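Dihydrodipicolinate synthase (PDB 3D0C) probably condenses pyruvate with aspartate semialdehyde to 4-hydroxy-tetrahydrodipicolinate, an early step of lysine biosynthesis. Local coordinates at residues A[6-11]-A[81-86]; A[62-67]-A[92-97]; A[124-129]-A[155-160]. The protein carries 1 engineered substitution. All coordinates share one frame; numbering follows the deposited sequence.

How the contacts relate
The three contacts lie in one eight-stranded parallel barrel, their centres about 21 to 22 Å apart. Contact 1 closes its N-terminal mouth, whereas contacts 2 and 3 join helices of the outer layer. Strand 83-88, used by contact 1, runs between the helices paired in contact 2, so the two alternate along the chain; their nearest atoms stay about 7 Å apart. Contacts 2 and 3 touch directly, Val92 CG2 lying 3.6 Å from Tyr128 CD1, and both reach the second subunit. The side chain of Thr83 is about 9 Å from that of Lys167, the predicted Schiff-base lysine, and the side chain of Tyr129 about 7 Å from that of Tyr143, the predicted proton donor/acceptor.

Contact 1 (A[6-11]-A[81-86]); sequences GEFSKR and RATVVA
Thr83 and Arg11 carry most of this contact, Phe8 adding a smaller share. Arg11 NH1 donates to Thr83 OG1 over 3.1 Å, at a bent N-H...O angle of 141°. The hydroxyl does not lie in the guanidinium plane but stands 27° out of it, whereas the methyl CG2 of the same threonine sits at the guanidinium edge, in plane, 3.9 Å from NH1. Arg11 CD also lies against the hydroxyl, 3.2 Å from Thr83 OG1, so the aliphatic part of the arginine takes part in the contact. An extended chain from CG to NE lets Arg11 span the distance between the two backbones. One guanidinium face is backed by Phe8, whose CE1 is 3.5 Å above the plane and displaced toward the rim. The tip of that ring also approaches the strand, Phe8 CZ standing 4.4 Å from Thr83 CG2. With chi1 at -67°, Thr83 sets OG1 beside its own backbone N and gives hydroxyl and methyl separate places against the arginine. A valine in its place would probably leave Arg11 NH1 without this acceptor and the guanidinium freer to turn. Thr83 itself is anchored by backbone bonds to Glu48 and Ile50, and Phe8 continues onto Pro139 and Cys109. Helix 5-9 and the residues after it thus reach the starts of strands 83-88 and 109-112, a short N-terminal helix closing the N-terminal mouth of a TIM barrel.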
loop_
_atom_site.group_PDB
_atom_site.type_symbol
_atom_site.label_atom_id
_atom_site.label_comp_id
_atom_site.label_asym_id
_atom_site.label_seq_id
_atom_site.Cartn_x
_atom_site.Cartn_y
_atom_site.Cartn_z
ATOM N N GLY A 6 -5.625 -22.924 20.913
ATOM C CA GLY A 6 -6.891 -22.518 21.491
ATOM C C GLY A 6 -6.687 -21.529 22.625
ATOM O O GLY A 6 -7.307 -20.461 22.652
ATOM N N GLU A 7 -5.805 -21.871 23.560
ATOM C CA GLU A 7 -5.533 -21.008 24.704
ATOM C C GLU A 7 -4.835 -19.726 24.269
ATOM O O GLU A 7 -5.079 -18.658 24.829
ATOM C CB GLU A 7 -4.664 -21.741 25.729
ATOM C CG GLU A 7 -4.815 -21.237 27.158
ATOM C CD GLU A 7 -6.204 -21.504 27.723
ATOM O OE1 GLU A 7 -6.716 -22.627 27.528
ATOM O OE2 GLU A 7 -6.779 -20.601 28.370
ATOM N N PHE A 8 -3.970 -19.838 23.265
ATOM C CA PHE A 8 -3.237 -18.679 22.767
ATOM C C PHE A 8 -4.180 -17.583 22.269
ATOM O O PHE A 8 -3.967 -16.407 22.559
ATOM C CB PHE A 8 -2.291 -19.070 21.626
ATOM C CG PHE A 8 -1.346 -17.967 21.228
ATOM C CD1 PHE A 8 -0.183 -17.735 21.954
ATOM C CD2 PHE A 8 -1.649 -17.118 20.170
ATOM C CE1 PHE A 8 0.663 -16.676 21.634
ATOM C CE2 PHE A 8 -0.811 -16.055 19.843
ATOM C CZ PHE A 8 0.346 -15.833 20.576
ATOM N N SER A 9 -5.209 -17.969 21.519
ATOM C CA SER A 9 -6.162 -17.003 20.981
ATOM C C SER A 9 -6.886 -16.234 22.081
ATOM O O SER A 9 -7.341 -15.112 21.860
ATOM C CB SER A 9 -7.190 -17.702 20.081
ATOM O OG SER A 9 -8.067 -18.526 20.832
ATOM N N LYS A 10 -6.994 -16.832 23.266
ATOM C CA LYS A 10 -7.665 -16.178 24.385
ATOM C C LYS A 10 -6.921 -14.933 24.867
ATOM O O LYS A 10 -7.515 -14.056 25.499
ATOM C CB LYS A 10 -7.844 -17.164 25.545
ATOM C CG LYS A 10 -8.794 -18.311 25.231
ATOM C CD LYS A 10 -8.855 -19.286 26.388
ATOM C CE LYS A 10 -9.785 -20.452 26.096
ATOM N NZ LYS A 10 -9.696 -21.482 27.175
ATOM N N ARG A 11 -5.629 -14.851 24.561
ATOM C CA ARG A 11 -4.816 -13.702 24.963
ATOM C C ARG A 11 -5.307 -12.381 24.373
ATOM O O ARG A 11 -5.029 -11.302 24.913
ATOM C CB ARG A 11 -3.368 -13.889 24.523
ATOM C CG ARG A 11 -2.653 -15.095 25.101
ATOM C CD ARG A 11 -1.206 -15.082 24.652
ATOM N NE ARG A 11 -0.441 -16.204 25.186
ATOM C CZ ARG A 11 0.885 -16.229 25.252
ATOM N NH1 ARG A 11 1.590 -15.189 24.817
ATOM N NH2 ARG A 11 1.508 -17.287 25.755
ATOM N N ARG A 81 6.564 -9.652 29.648
ATOM C CA ARG A 81 5.571 -8.983 30.492
ATOM C C ARG A 81 4.210 -8.845 29.800
ATOM O O ARG A 81 3.194 -8.589 30.451
ATOM C CB ARG A 81 6.082 -7.605 30.929
ATOM C CG ARG A 81 7.127 -7.660 32.044
ATOM C CD ARG A 81 7.588 -6.268 32.451
ATOM N NE ARG A 81 8.477 -5.666 31.459
ATOM C CZ ARG A 81 8.851 -4.392 31.468
ATOM N NH1 ARG A 81 8.410 -3.576 32.416
ATOM N NH2 ARG A 81 9.674 -3.935 30.537
ATOM N N ALA A 82 4.205 -9.013 28.482
ATOM C CA ALA A 82 2.984 -8.931 27.689
ATOM C C ALA A 82 3.181 -9.761 26.434
ATOM O O ALA A 82 4.297 -10.187 26.136
ATOM C CB ALA A 82 2.686 -7.489 27.312
ATOM N N THR A 83 2.096 -10.006 25.713
ATOM C CA THR A 83 2.166 -10.772 24.477
ATOM C C THR A 83 2.622 -9.808 23.390
ATOM O O THR A 83 2.067 -8.719 23.250
ATOM C CB THR A 83 0.788 -11.358 24.092
ATOM O OG1 THR A 83 0.398 -12.348 25.050
ATOM C CG2 THR A 83 0.842 -11.996 22.717
ATOM N N VAL A 84 3.634 -10.200 22.624
ATOM C CA VAL A 84 4.141 -9.332 21.570
ATOM C C VAL A 84 3.754 -9.852 20.186
ATOM O O VAL A 84 3.997 -11.013 19.843
ATOM C CB VAL A 84 5.685 -9.176 21.672
ATOM C CG1 VAL A 84 6.192 -8.250 20.581
ATOM C CG2 VAL A 84 6.066 -8.620 23.042
ATOM N N VAL A 85 3.134 -8.980 19.401
ATOM C CA VAL A 85 2.705 -9.325 18.056
ATOM C C VAL A 85 3.478 -8.423 17.110
ATOM O O VAL A 85 3.314 -7.200 17.113
ATOM C CB VAL A 85 1.194 -9.106 17.882
ATOM C CG1 VAL A 85 0.754 -9.577 16.499
ATOM C CG2 VAL A 85 0.439 -9.851 18.975
ATOM N N ALA A 86 4.335 -9.043 16.309
ATOM C CA ALA A 86 5.171 -8.308 15.376
ATOM C C ALA A 86 4.549 -8.168 14.000
ATOM O O ALA A 86 4.239 -9.159 13.341
ATOM C CB ALA A 86 6.518 -8.983 15.270
#

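Contact 2 (A[62-67]-A[92-97]); sequences LTIEEA and VDTAIE
The carboxylate of Glu97 is approached by the methyl CG2 of Ile64, which stands 4.1 Å from Glu97 OE2. That oxygen has its stronger partner outside the two segments: it forms a salt bridge with Lys68, on the same helix as Ile64, so the salt bridge and the methyl contact both link the two helices. The other branch of Ile64 goes to Thr94, where CD1 meets CG2 at 3.9 Å. This methyl of Thr94 is turned anti to its own N (OG1 at chi1 -58°), which leaves the hydroxyl for a hydrogen bond with Ser91. Ile64 therefore forks across one turn of the facing helix, a methyl for Thr94 and another for Glu97, with Tyr90 also against it. A capping box of Thr63, the N-cap residue, and Glu66 starts helix 64-78: Glu66 N donates to Thr63 OG1 over 3.1 Å, and Thr63 N donates to the anti lone pair of Glu66 OE1, 3.0 Å away, an oxygen also salt-bridged to Arg279. Thr63 of the second subunit packs on Asp93 and Thr94. The pair is thus one of neighbouring outer helices of a TIM barrel, 64-78 and 92-104, the chain crossing between them through strand 83-88.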
loop_
_atom_site.group_PDB
_atom_site.type_symbol
_atom_site.label_atom_id
_atom_site.label_comp_id
_atom_site.label_asym_id
_atom_site.label_seq_id
_atom_site.Cartn_x
_atom_site.Cartn_y
_atom_site.Cartn_z
ATOM N N LEU A 62 9.677 2.910 7.790
ATOM C CA LEU A 62 10.907 2.276 8.254
ATOM C C LEU A 62 11.505 1.389 7.173
ATOM O O LEU A 62 10.772 0.794 6.375
ATOM C CB LEU A 62 10.618 1.402 9.481
ATOM C CG LEU A 62 9.904 2.018 10.688
ATOM C CD1 LEU A 62 9.691 0.948 11.739
ATOM C CD2 LEU A 62 10.731 3.169 11.256
ATOM N N THR A 63 12.832 1.308 7.137
ATOM C CA THR A 63 13.497 0.434 6.178
ATOM C C THR A 63 13.292 -0.948 6.788
ATOM O O THR A 63 12.835 -1.060 7.930
ATOM C CB THR A 63 15.021 0.690 6.090
ATOM O OG1 THR A 63 15.612 0.473 7.375
ATOM C CG2 THR A 63 15.315 2.110 5.621
ATOM N N ILE A 64 13.621 -1.992 6.037
ATOM C CA ILE A 64 13.480 -3.363 6.527
ATOM C C ILE A 64 14.383 -3.560 7.748
ATOM O O ILE A 64 13.987 -4.165 8.755
ATOM C CB ILE A 64 13.863 -4.379 5.414
ATOM C CG1 ILE A 64 12.819 -4.342 4.293
ATOM C CG2 ILE A 64 13.997 -5.787 5.990
ATOM C CD1 ILE A 64 11.402 -4.689 4.736
ATOM N N GLU A 65 15.601 -3.042 7.660
ATOM C CA GLU A 65 16.549 -3.155 8.762
ATOM C C GLU A 65 16.012 -2.493 10.039
ATOM O O GLU A 65 16.105 -3.059 11.133
ATOM C CB GLU A 65 17.872 -2.512 8.362
ATOM C CG GLU A 65 18.910 -2.492 9.451
ATOM C CD GLU A 65 20.126 -1.690 9.039
ATOM O OE1 GLU A 65 19.957 -0.489 8.732
ATOM O OE2 GLU A 65 21.242 -2.252 9.015
ATOM N N GLU A 66 15.462 -1.291 9.899
ATOM C CA GLU A 66 14.911 -0.584 11.049
ATOM C C GLU A 66 13.708 -1.323 11.623
ATOM O O GLU A 66 13.526 -1.359 12.835
ATOM C CB GLU A 66 14.482 0.835 10.665
ATOM C CG GLU A 66 15.599 1.736 10.188
ATOM C CD GLU A 66 15.086 3.111 9.822
ATOM O OE1 GLU A 66 14.154 3.192 8.994
ATOM O OE2 GLU A 66 15.607 4.107 10.361
ATOM N N ALA A 67 12.883 -1.912 10.764
ATOM C CA ALA A 67 11.707 -2.632 11.248
ATOM C C ALA A 67 12.118 -3.829 12.101
ATOM O O ALA A 67 11.528 -4.090 13.151
ATOM C CB ALA A 67 10.833 -3.084 10.071
ATOM N N VAL A 92 5.741 -11.990 -0.267
ATOM C CA VAL A 92 5.720 -13.194 0.552
ATOM C C VAL A 92 7.047 -13.499 1.245
ATOM O O VAL A 92 7.067 -13.747 2.450
ATOM C CB VAL A 92 5.288 -14.429 -0.274
ATOM C CG1 VAL A 92 5.375 -15.683 0.587
ATOM C CG2 VAL A 92 3.861 -14.236 -0.770
ATOM N N ASP A 93 8.144 -13.484 0.489
ATOM C CA ASP A 93 9.465 -13.779 1.042
ATOM C C ASP A 93 9.937 -12.724 2.030
ATOM O O ASP A 93 10.643 -13.026 2.996
ATOM C CB ASP A 93 10.490 -13.916 -0.093
ATOM C CG ASP A 93 10.367 -15.238 -0.838
ATOM O OD1 ASP A 93 9.396 -15.979 -0.591
ATOM O OD2 ASP A 93 11.245 -15.528 -1.675
ATOM N N THR A 94 9.563 -11.478 1.780
ATOM C CA THR A 94 9.956 -10.391 2.667
ATOM C C THR A 94 9.163 -10.474 3.972
ATOM O O THR A 94 9.687 -10.182 5.047
ATOM C CB THR A 94 9.724 -9.039 1.987
ATOM O OG1 THR A 94 10.472 -9.004 0.766
ATOM C CG2 THR A 94 10.184 -7.887 2.885
ATOM N N ALA A 95 7.901 -10.885 3.879
ATOM C CA ALA A 95 7.059 -11.014 5.062
ATOM C C ALA A 95 7.657 -12.106 5.937
ATOM O O ALA A 95 7.802 -11.937 7.148
ATOM C CB ALA A 95 5.603 -11.371 4.663
ATOM N N ILE A 96 8.025 -13.220 5.306
ATOM C CA ILE A 96 8.617 -14.346 6.020
ATOM C C ILE A 96 9.938 -13.918 6.658
ATOM O O ILE A 96 10.231 -14.273 7.803
ATOM C CB ILE A 96 8.840 -15.540 5.060
ATOM C CG1 ILE A 96 7.478 -16.088 4.616
ATOM C CG2 ILE A 96 9.670 -16.628 5.748
ATOM C CD1 ILE A 96 7.541 -17.167 3.540
ATOM N N GLU A 97 10.720 -13.137 5.918
ATOM C CA GLU A 97 12.001 -12.646 6.413
ATOM C C GLU A 97 11.778 -11.829 7.695
ATOM O O GLU A 97 12.471 -12.021 8.703
ATOM C CB GLU A 97 12.673 -11.773 5.347
ATOM C CG GLU A 97 14.088 -11.342 5.701
ATOM C CD GLU A 97 14.615 -10.248 4.792
ATOM O OE1 GLU A 97 14.114 -10.112 3.652
ATOM O OE2 GLU A 97 15.541 -9.530 5.217
#

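Contact 3 (A[124-129]-A[155-160]); sequences GAVEYY and KELAPL
Tyr129 and Leu157 meet through their side chains while their backbones are held within their own segments: Tyr129 N donates to Ala125 O over 2.9 Å inside the helix, and Leu157 O accepts from Leu160 N in a type I turn, also at 2.9 Å. Across the contact the two methyls of Leu157 divide the work. CD1 rests against the root of the tyrosine, 3.6 Å from Tyr129 CB and 3.8 Å from Tyr129 CD2, the two side chains crossing at about a right angle. CD2 turns to the preceding helical turn and reaches Val126 CG1 at 3.9 Å, close to the carbonyl oxygen of that valine as well. The same Val126 CG1 is touched from another direction by Glu156 CG at 3.6 Å. Here the glutamate chain bends, chi2 standing at 92°, away from a staggered setting, and this brings OE2 back to 3.8 Å from Val126 CG1 instead of carrying the carboxylate straight outward. Glu127 is another acid nearby, its OE2 6.0 Å from Glu156 OE2; any repulsion between the two acids is probably slight, Glu127 being paired with Arg130. Behind the contact Tyr129 and Leu157 both rest on Ile142 of strand 140-144, and Val153 fits against Val126 and Tyr129. What joins helix 122-135 to the end of helix 152-157 is consequently apolar: methyl and methylene surfaces fitted to one another, with Glu156 lending its aliphatic carbons and keeping its charge at the margin.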
loop_
_atom_site.group_PDB
_atom_site.type_symbol
_atom_site.label_atom_id
_atom_site.label_comp_id
_atom_site.label_asym_id
_atom_site.label_seq_id
_atom_site.Cartn_x
_atom_site.Cartn_y
_atom_site.Cartn_z
ATOM N N GLY A 124 -5.994 -15.449 -4.620
ATOM C CA GLY A 124 -4.583 -15.124 -4.478
ATOM C C GLY A 124 -4.264 -14.697 -3.055
ATOM O O GLY A 124 -3.165 -14.949 -2.543
ATOM N N ALA A 125 -5.226 -14.038 -2.416
ATOM C CA ALA A 125 -5.056 -13.585 -1.042
ATOM C C ALA A 125 -4.904 -14.814 -0.150
ATOM O O ALA A 125 -4.050 -14.851 0.733
ATOM C CB ALA A 125 -6.269 -12.762 -0.601
ATOM N N VAL A 126 -5.736 -15.826 -0.381
ATOM C CA VAL A 126 -5.651 -17.044 0.415
ATOM C C VAL A 126 -4.237 -17.630 0.312
ATOM O O VAL A 126 -3.641 -18.010 1.322
ATOM C CB VAL A 126 -6.691 -18.093 -0.049
ATOM C CG1 VAL A 126 -6.443 -19.420 0.651
ATOM C CG2 VAL A 126 -8.106 -17.587 0.253
ATOM N N GLU A 127 -3.694 -17.684 -0.902
ATOM C CA GLU A 127 -2.346 -18.220 -1.114
ATOM C C GLU A 127 -1.279 -17.375 -0.416
ATOM O O GLU A 127 -0.343 -17.901 0.197
ATOM C CB GLU A 127 -2.048 -18.299 -2.614
ATOM C CG GLU A 127 -2.953 -19.255 -3.358
ATOM C CD GLU A 127 -2.860 -20.667 -2.816
ATOM O OE1 GLU A 127 -1.755 -21.252 -2.888
ATOM O OE2 GLU A 127 -3.884 -21.188 -2.312
ATOM N N TYR A 128 -1.428 -16.061 -0.515
ATOM C CA TYR A 128 -0.505 -15.115 0.107
ATOM C C TYR A 128 -0.441 -15.389 1.604
ATOM O O TYR A 128 0.633 -15.648 2.177
ATOM C CB TYR A 128 -1.004 -13.684 -0.131
ATOM C CG TYR A 128 -0.161 -12.613 0.512
ATOM C CD1 TYR A 128 1.020 -12.179 -0.082
ATOM C CD2 TYR A 128 -0.538 -12.038 1.726
ATOM C CE1 TYR A 128 1.808 -11.197 0.515
ATOM C CE2 TYR A 128 0.238 -11.062 2.332
ATOM C CZ TYR A 128 1.411 -10.643 1.723
ATOM O OH TYR A 128 2.173 -9.673 2.330
ATOM N N TYR A 129 -1.604 -15.337 2.240
ATOM C CA TYR A 129 -1.687 -15.563 3.677
ATOM C C TYR A 129 -1.214 -16.935 4.133
ATOM O O TYR A 129 -0.438 -17.070 5.071
ATOM C CB TYR A 129 -3.127 -15.351 4.156
ATOM C CG TYR A 129 -3.581 -13.912 4.121
ATOM C CD1 TYR A 129 -2.824 -12.906 4.724
ATOM C CD2 TYR A 129 -4.772 -13.555 3.495
ATOM C CE1 TYR A 129 -3.245 -11.580 4.702
ATOM C CE2 TYR A 129 -5.205 -12.230 3.467
ATOM C CZ TYR A 129 -4.436 -11.248 4.071
ATOM O OH TYR A 129 -4.855 -9.940 4.041
ATOM N N LYS A 155 -12.821 -17.249 6.232
ATOM C CA LYS A 155 -13.456 -18.548 6.473
ATOM C C LYS A 155 -12.571 -19.699 6.004
ATOM O O LYS A 155 -12.424 -20.713 6.694
ATOM C CB LYS A 155 -14.815 -18.602 5.764
ATOM C CG LYS A 155 -15.832 -17.612 6.335
ATOM C CD LYS A 155 -17.088 -17.485 5.476
ATOM C CE LYS A 155 -17.831 -18.802 5.343
ATOM N NZ LYS A 155 -19.093 -18.621 4.566
ATOM N N GLU A 156 -11.980 -19.524 4.829
ATOM C CA GLU A 156 -11.086 -20.515 4.240
ATOM C C GLU A 156 -9.847 -20.775 5.103
ATOM O O GLU A 156 -9.410 -21.917 5.260
ATOM C CB GLU A 156 -10.639 -20.033 2.858
ATOM C CG GLU A 156 -9.413 -20.731 2.316
ATOM C CD GLU A 156 -9.759 -21.927 1.467
ATOM O OE1 GLU A 156 -10.514 -22.799 1.947
ATOM O OE2 GLU A 156 -9.274 -21.993 0.315
ATOM N N LEU A 157 -9.289 -19.714 5.672
ATOM C CA LEU A 157 -8.080 -19.821 6.483
ATOM C C LEU A 157 -8.256 -20.147 7.965
ATOM O O LEU A 157 -7.343 -20.685 8.598
ATOM C CB LEU A 157 -7.283 -18.522 6.367
ATOM C CG LEU A 157 -6.835 -18.125 4.960
ATOM C CD1 LEU A 157 -6.322 -16.695 4.980
ATOM C CD2 LEU A 157 -5.763 -19.084 4.477
ATOM N N ALA A 158 -9.421 -19.817 8.515
ATOM C CA ALA A 158 -9.704 -20.036 9.934
ATOM C C ALA A 158 -9.252 -21.378 10.520
ATOM O O ALA A 158 -8.735 -21.424 11.634
ATOM C CB ALA A 158 -11.186 -19.829 10.201
ATOM N N PRO A 159 -9.448 -22.486 9.786
ATOM C CA PRO A 159 -9.055 -23.817 10.259
ATOM C C PRO A 159 -7.577 -24.003 10.591
ATOM O O PRO A 159 -7.215 -24.921 11.336
ATOM C CB PRO A 159 -9.497 -24.729 9.115
ATOM C CG PRO A 159 -10.707 -24.045 8.611
ATOM C CD PRO A 159 -10.237 -22.601 8.549
ATOM N N LEU A 160 -6.725 -23.153 10.023
ATOM C CA LEU A 160 -5.291 -23.250 10.274
ATOM C C LEU A 160 -4.980 -22.998 11.735
ATOM O O LEU A 160 -5.310 -21.939 12.264
ATOM C CB LEU A 160 -4.520 -22.239 9.421
ATOM C CG LEU A 160 -4.630 -22.372 7.898
ATOM C CD1 LEU A 160 -3.848 -21.258 7.220
ATOM C CD2 LEU A 160 -4.104 -23.734 7.467
#